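PDB 5AEG: sulfoquinovosidase from Escherichia coli, which hydrolyses sulfoquinovosyl diacylglycerides and simpler sulfoquinovosides such as sulfoquinovosyl glycerol, releasing sulfoquinovose for breakdown by sulfoglycolysis. Local coordinates for residues A[186-194]-A[228-239]. Numbering follows the deposited sequence.
Sequences TFVSTQKYY and CADTYISLLEKL
Lys192, whose left-handed backbone suits the hairpin turn between strands 186-189 and 193-197, crosses the side chain of Tyr232 at about a right angle to bond a backbone oxygen. Extended beyond CG, the chain brings CE to 3.7 Å from Tyr232 CE2 and NZ to 2.8 Å from Asp230 O, 30° out of that carbonyl's plane; NZ also forms a salt bridge with Glu595, whose other carboxylate oxygen accepts from Tyr232 N. At the other end of the same residue, Ala229 N donates to Lys192 O (3.1 Å), just beyond the antiparallel non-hydrogen-bonded pair Tyr193-Cys228. The Tyr232 ring turns its edge to Val188 CG1 and, in plane, to Ser189 O. Farther along the helix, Leu235 CD2 meets Val188 CG1 tip to tip (3.8 Å). The first torsion of Tyr194 (chi1 70°) lays its ring against the helix, with Leu239 CD1 over the centre in a CH-pi contact, 3.8 Å from the centroid, while its OH bonds Glu227. With an alanine in place of Lys192, Asp230 O and Glu595 would probably each lose this ammonium partner, and a gap would open beside Tyr232. Apolar side chains thus pack helix 232-243 on the hairpin of the galactose mutarotase-like domain, whereas the lysine's ammonium and carbonyl hold the lead-in, and Glu595 couples that charge to the helix's first turn.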
ATOM      1  N   THR A 186     -12.473  -0.432   2.558  1.00 22.41           N
ATOM      2  CA  THR A 186     -12.421   0.316   3.850  1.00 23.03           C
ATOM      3  C   THR A 186     -12.301   1.792   3.425  1.00 22.78           C
ATOM      4  O   THR A 186     -11.459   2.122   2.589  1.00 21.35           O
ATOM      5  CB  THR A 186     -11.192  -0.063   4.653  1.00 26.36           C
ATOM      6  OG1 THR A 186     -11.196  -1.468   4.866  1.00 23.37           O
ATOM      7  CG2 THR A 186     -11.148   0.644   5.979  1.00 25.24           C
ATOM      8  N   PHE A 187     -13.174   2.679   3.926  1.00 21.43           N
ATOM      9  CA  PHE A 187     -13.129   4.080   3.557  1.00 19.02           C
ATOM     10  C   PHE A 187     -13.530   4.947   4.765  1.00 22.46           C
ATOM     11  O   PHE A 187     -14.095   4.434   5.766  1.00 18.78           O
ATOM     12  CB  PHE A 187     -13.927   4.438   2.280  1.00 19.17           C
ATOM     13  CG  PHE A 187     -15.413   4.334   2.375  1.00 19.83           C
ATOM     14  CD1 PHE A 187     -16.064   3.141   2.082  1.00 24.09           C
ATOM     15  CD2 PHE A 187     -16.206   5.417   2.787  1.00 21.21           C
ATOM     16  CE1 PHE A 187     -17.436   3.066   2.121  1.00 22.91           C
ATOM     17  CE2 PHE A 187     -17.554   5.290   2.880  1.00 21.28           C
ATOM     18  CZ  PHE A 187     -18.160   4.124   2.537  1.00 21.74           C
ATOM     19  N   VAL A 188     -13.106   6.188   4.677  1.00 21.95           N
ATOM     20  CA  VAL A 188     -13.419   7.278   5.641  1.00 19.86           C
ATOM     21  C   VAL A 188     -14.194   8.320   4.913  1.00 19.65           C
ATOM     22  O   VAL A 188     -13.816   8.819   3.851  1.00 21.21           O
ATOM     23  CB  VAL A 188     -12.158   7.909   6.188  1.00 20.93           C
ATOM     24  CG1 VAL A 188     -12.396   9.181   6.965  1.00 20.22           C
ATOM     25  CG2 VAL A 188     -11.511   6.944   7.096  1.00 18.37           C
ATOM     26  N   SER A 189     -15.257   8.794   5.568  1.00 18.91           N
ATOM     27  CA  SER A 189     -16.039   9.895   5.054  1.00 18.07           C
ATOM     28  C   SER A 189     -15.799  11.157   5.938  1.00 18.61           C
ATOM     29  O   SER A 189     -15.566  11.028   7.155  1.00 22.05           O
ATOM     30  CB  SER A 189     -17.564   9.538   5.228  1.00 21.93           C
ATOM     31  OG  SER A 189     -18.356  10.729   4.994  1.00 20.25           O
ATOM     32  N   THR A 190     -15.996  12.315   5.329  1.00 20.11           N
ATOM     33  CA  THR A 190     -15.943  13.577   6.091  1.00 22.44           C
ATOM     34  C   THR A 190     -17.170  13.815   7.005  1.00 26.86           C
ATOM     35  O   THR A 190     -17.156  14.802   7.710  1.00 22.44           O
ATOM     36  CB  THR A 190     -15.619  14.771   5.235  1.00 22.07           C
ATOM     37  OG1 THR A 190     -16.521  14.923   4.148  1.00 25.00           O
ATOM     38  CG2 THR A 190     -14.128  14.652   4.704  1.00 24.65           C
ATOM     39  N   GLN A 191     -18.172  12.909   6.993  1.00 22.82           N
ATOM     40  CA  GLN A 191     -19.160  12.822   8.131  1.00 25.60           C
ATOM     41  C   GLN A 191     -18.544  12.187   9.347  1.00 25.45           C
ATOM     42  O   GLN A 191     -19.204  11.908  10.311  1.00 26.65           O
ATOM     43  CB  GLN A 191     -20.375  12.065   7.644  1.00 26.81           C
ATOM     44  CG  GLN A 191     -21.092  12.822   6.534  1.00 27.28           C
ATOM     45  CD  GLN A 191     -22.540  12.334   6.297  1.00 30.56           C
ATOM     46  OE1 GLN A 191     -23.222  11.971   7.204  1.00 28.01           O
ATOM     47  NE2 GLN A 191     -22.950  12.276   5.054  1.00 28.16           N
ATOM     48  N   LYS A 192     -17.220  11.881   9.286  1.00 24.57           N
ATOM     49  CA  LYS A 192     -16.430  11.383  10.362  1.00 22.77           C
ATOM     50  C   LYS A 192     -16.840   9.981  10.842  1.00 23.96           C
ATOM     51  O   LYS A 192     -17.172   9.735  12.032  1.00 26.82           O
ATOM     52  CB  LYS A 192     -16.322  12.418  11.510  1.00 27.24           C
ATOM     53  CG  LYS A 192     -15.424  13.576  11.149  1.00 27.03           C
ATOM     54  CD  LYS A 192     -15.274  14.561  12.315  1.00 30.39           C
ATOM     55  CE  LYS A 192     -14.369  15.718  11.946  1.00 34.61           C
ATOM     56  NZ  LYS A 192     -14.241  16.597  13.150  1.00 32.87           N
ATOM     57  N   TYR A 193     -16.883   9.051   9.883  1.00 21.81           N
ATOM     58  CA  TYR A 193     -17.035   7.666  10.181  1.00 21.55           C
ATOM     59  C   TYR A 193     -16.120   6.919   9.222  1.00 22.91           C
ATOM     60  O   TYR A 193     -15.724   7.481   8.193  1.00 22.27           O
ATOM     61  CB  TYR A 193     -18.455   7.184  10.013  1.00 22.80           C
ATOM     62  CG  TYR A 193     -19.017   7.161   8.607  1.00 20.62           C
ATOM     63  CD1 TYR A 193     -18.761   6.080   7.748  1.00 22.09           C
ATOM     64  CD2 TYR A 193     -19.829   8.169   8.125  1.00 21.14           C
ATOM     65  CE1 TYR A 193     -19.302   6.051   6.454  1.00 23.56           C
ATOM     66  CE2 TYR A 193     -20.410   8.115   6.856  1.00 23.38           C
ATOM     67  CZ  TYR A 193     -20.097   7.012   6.009  1.00 25.06           C
ATOM     68  OH  TYR A 193     -20.592   6.967   4.687  1.00 24.00           O
ATOM     69  N   TYR A 194     -15.891   5.680   9.538  1.00 23.47           N
ATOM     70  CA  TYR A 194     -15.271   4.754   8.567  1.00 20.95           C
ATOM     71  C   TYR A 194     -16.227   3.658   8.333  1.00 25.18           C
ATOM     72  O   TYR A 194     -17.046   3.318   9.228  1.00 24.88           O
ATOM     73  CB  TYR A 194     -13.962   4.155   9.119  1.00 19.17           C
ATOM     74  CG  TYR A 194     -13.991   3.131  10.294  1.00 22.19           C
ATOM     75  CD1 TYR A 194     -14.455   1.831  10.123  1.00 27.91           C
ATOM     76  CD2 TYR A 194     -13.508   3.456  11.565  1.00 23.23           C
ATOM     77  CE1 TYR A 194     -14.501   0.940  11.194  1.00 31.15           C
ATOM     78  CE2 TYR A 194     -13.548   2.540  12.630  1.00 25.82           C
ATOM     79  CZ  TYR A 194     -14.079   1.297  12.444  1.00 28.15           C
ATOM     80  OH  TYR A 194     -14.151   0.320  13.435  1.00 30.32           O
ATOM     81  N   CYS A 228     -17.934   5.922  14.311  1.00 25.97           N
ATOM     82  CA  CYS A 228     -17.791   7.353  14.179  1.00 25.08           C
ATOM     83  C   CYS A 228     -16.780   7.864  15.214  1.00 26.08           C
ATOM     84  O   CYS A 228     -16.363   7.143  16.131  1.00 28.68           O
ATOM     85  CB  CYS A 228     -19.114   8.082  14.436  1.00 31.04           C
ATOM     86  SG  CYS A 228     -20.475   7.622  13.370  1.00 32.32           S
ATOM     87  N   ALA A 229     -16.353   9.107  15.000  1.00 27.11           N
ATOM     88  CA  ALA A 229     -15.532   9.797  15.967  1.00 26.91           C
ATOM     89  C   ALA A 229     -15.620  11.294  15.787  1.00 24.60           C
ATOM     90  O   ALA A 229     -16.127  11.802  14.786  1.00 26.61           O
ATOM     91  CB  ALA A 229     -14.073   9.245  15.972  1.00 27.59           C
ATOM     92  N   ASP A 230     -15.162  12.002  16.815  1.00 26.03           N
ATOM     93  CA  ASP A 230     -15.174  13.445  16.889  1.00 28.04           C
ATOM     94  C   ASP A 230     -14.092  14.109  16.108  1.00 26.74           C
ATOM     95  O   ASP A 230     -14.321  15.246  15.576  1.00 27.62           O
ATOM     96  CB  ASP A 230     -15.047  13.922  18.361  1.00 33.55           C
ATOM     97  CG  ASP A 230     -16.369  13.710  19.139  1.00 44.74           C
ATOM     98  OD1 ASP A 230     -17.441  13.542  18.446  1.00 46.66           O
ATOM     99  OD2 ASP A 230     -16.311  13.668  20.394  1.00 56.25           O
ATOM    100  N   THR A 231     -12.983  13.381  15.924  1.00 25.81           N
ATOM    101  CA  THR A 231     -11.849  13.880  15.111  1.00 26.22           C
ATOM    102  C   THR A 231     -11.316  12.742  14.198  1.00 26.75           C
ATOM    103  O   THR A 231     -11.481  11.567  14.496  1.00 25.07           O
ATOM    104  CB  THR A 231     -10.669  14.316  15.980  1.00 25.03           C
ATOM    105  OG1 THR A 231     -10.195  13.197  16.697  1.00 25.92           O
ATOM    106  CG2 THR A 231     -11.066  15.419  17.008  1.00 30.07           C
ATOM    107  N   TYR A 232     -10.644  13.131  13.144  1.00 25.67           N
ATOM    108  CA  TYR A 232      -9.971  12.099  12.267  1.00 23.14           C
ATOM    109  C   TYR A 232      -8.945  11.335  12.996  1.00 23.37           C
ATOM    110  O   TYR A 232      -8.802  10.115  12.791  1.00 23.62           O
ATOM    111  CB  TYR A 232      -9.381  12.735  10.943  1.00 23.56           C
ATOM    112  CG  TYR A 232     -10.473  13.290  10.136  1.00 24.07           C
ATOM    113  CD1 TYR A 232     -11.356  12.441   9.433  1.00 24.72           C
ATOM    114  CD2 TYR A 232     -10.689  14.643  10.071  1.00 23.05           C
ATOM    115  CE1 TYR A 232     -12.447  12.957   8.733  1.00 22.71           C
ATOM    116  CE2 TYR A 232     -11.753  15.162   9.376  1.00 21.76           C
ATOM    117  CZ  TYR A 232     -12.629  14.313   8.699  1.00 25.78           C
ATOM    118  OH  TYR A 232     -13.697  14.865   8.071  1.00 26.14           O
ATOM    119  N   ILE A 233      -8.157  12.022  13.845  1.00 22.65           N
ATOM    120  CA  ILE A 233      -7.178  11.341  14.634  1.00 23.64           C
ATOM    121  C   ILE A 233      -7.779  10.228  15.508  1.00 24.76           C
ATOM    122  O   ILE A 233      -7.225   9.108  15.617  1.00 23.22           O
ATOM    123  CB  ILE A 233      -6.372  12.384  15.483  1.00 28.00           C
ATOM    124  CG1 ILE A 233      -5.415  13.135  14.553  1.00 28.81           C
ATOM    125  CG2 ILE A 233      -5.645  11.730  16.621  1.00 30.45           C
ATOM    126  CD1 ILE A 233      -4.763  14.312  15.206  1.00 34.57           C
ATOM    127  N   SER A 234      -8.909  10.547  16.158  1.00 22.67           N
ATOM    128  CA  SER A 234      -9.619   9.539  16.954  1.00 22.53           C
ATOM    129  C   SER A 234     -10.159   8.409  16.036  1.00 21.69           C
ATOM    130  O   SER A 234     -10.141   7.263  16.375  1.00 25.42           O
ATOM    131  CB  SER A 234     -10.809  10.201  17.742  1.00 23.89           C
ATOM    132  OG  SER A 234     -11.430   9.173  18.469  1.00 28.35           O
ATOM    133  N   LEU A 235     -10.674   8.822  14.894  1.00 22.90           N
ATOM    134  CA  LEU A 235     -11.194   7.860  13.928  1.00 25.02           C
ATOM    135  C   LEU A 235     -10.121   6.827  13.533  1.00 23.58           C
ATOM    136  O   LEU A 235     -10.391   5.629  13.526  1.00 24.50           O
ATOM    137  CB  LEU A 235     -11.828   8.581  12.774  1.00 23.76           C
ATOM    138  CG  LEU A 235     -12.639   7.663  11.863  1.00 28.12           C
ATOM    139  CD1 LEU A 235     -13.874   7.126  12.605  1.00 26.22           C
ATOM    140  CD2 LEU A 235     -13.031   8.386  10.610  1.00 24.78           C
ATOM    141  N   LEU A 236      -8.878   7.266  13.355  1.00 25.71           N
ATOM    142  CA  LEU A 236      -7.788   6.376  12.939  1.00 23.13           C
ATOM    143  C   LEU A 236      -7.334   5.486  14.042  1.00 23.90           C
ATOM    144  O   LEU A 236      -6.970   4.334  13.832  1.00 22.99           O
ATOM    145  CB  LEU A 236      -6.589   7.175  12.287  1.00 23.00           C
ATOM    146  CG  LEU A 236      -6.908   7.896  10.968  1.00 24.57           C
ATOM    147  CD1 LEU A 236      -5.655   8.555  10.496  1.00 26.53           C
ATOM    148  CD2 LEU A 236      -7.381   6.960   9.875  1.00 26.91           C
ATOM    149  N   GLU A 237      -7.367   6.006  15.270  1.00 24.82           N
ATOM    150  CA  GLU A 237      -7.207   5.174  16.441  1.00 25.28           C
ATOM    151  C   GLU A 237      -8.272   4.053  16.483  1.00 22.13           C
ATOM    152  O   GLU A 237      -7.930   2.916  16.733  1.00 24.74           O
ATOM    153  CB  GLU A 237      -7.201   6.014  17.738  1.00 26.99           C
ATOM    154  CG  GLU A 237      -6.974   5.144  18.959  1.00 30.66           C
ATOM    155  CD  GLU A 237      -6.902   5.928  20.258  1.00 37.87           C
ATOM    156  OE1 GLU A 237      -7.366   7.088  20.296  1.00 41.83           O
ATOM    157  OE2 GLU A 237      -6.412   5.345  21.244  1.00 49.77           O
ATOM    158  N   LYS A 238      -9.531   4.369  16.221  1.00 23.85           N
ATOM    159  CA  LYS A 238     -10.576   3.334  16.192  1.00 23.99           C
ATOM    160  C   LYS A 238     -10.372   2.373  15.056  1.00 23.92           C
ATOM    161  O   LYS A 238     -10.422   1.162  15.218  1.00 20.88           O
ATOM    162  CB  LYS A 238     -11.962   3.988  16.126  1.00 27.12           C
ATOM    163  CG  LYS A 238     -12.276   4.601  17.502  1.00 29.34           C
ATOM    164  CD  LYS A 238     -13.529   5.434  17.448  1.00 30.97           C
ATOM    165  CE  LYS A 238     -13.775   6.187  18.785  1.00 36.05           C
ATOM    166  NZ  LYS A 238     -15.188   6.642  18.734  1.00 39.70           N
ATOM    167  N   LEU A 239      -9.991   2.915  13.892  1.00 23.45           N
ATOM    168  CA  LEU A 239      -9.849   2.041  12.724  1.00 24.31           C
ATOM    169  C   LEU A 239      -8.734   1.052  12.892  1.00 23.22           C
ATOM    170  O   LEU A 239      -8.871  -0.188  12.545  1.00 23.41           O
ATOM    171  CB  LEU A 239      -9.687   2.878  11.425  1.00 23.38           C
ATOM    172  CG  LEU A 239      -9.506   2.063  10.128  1.00 22.21           C
ATOM    173  CD1 LEU A 239     -10.746   1.192   9.795  1.00 24.58           C
ATOM    174  CD2 LEU A 239      -9.318   3.038   8.991  1.00 23.64           C
TER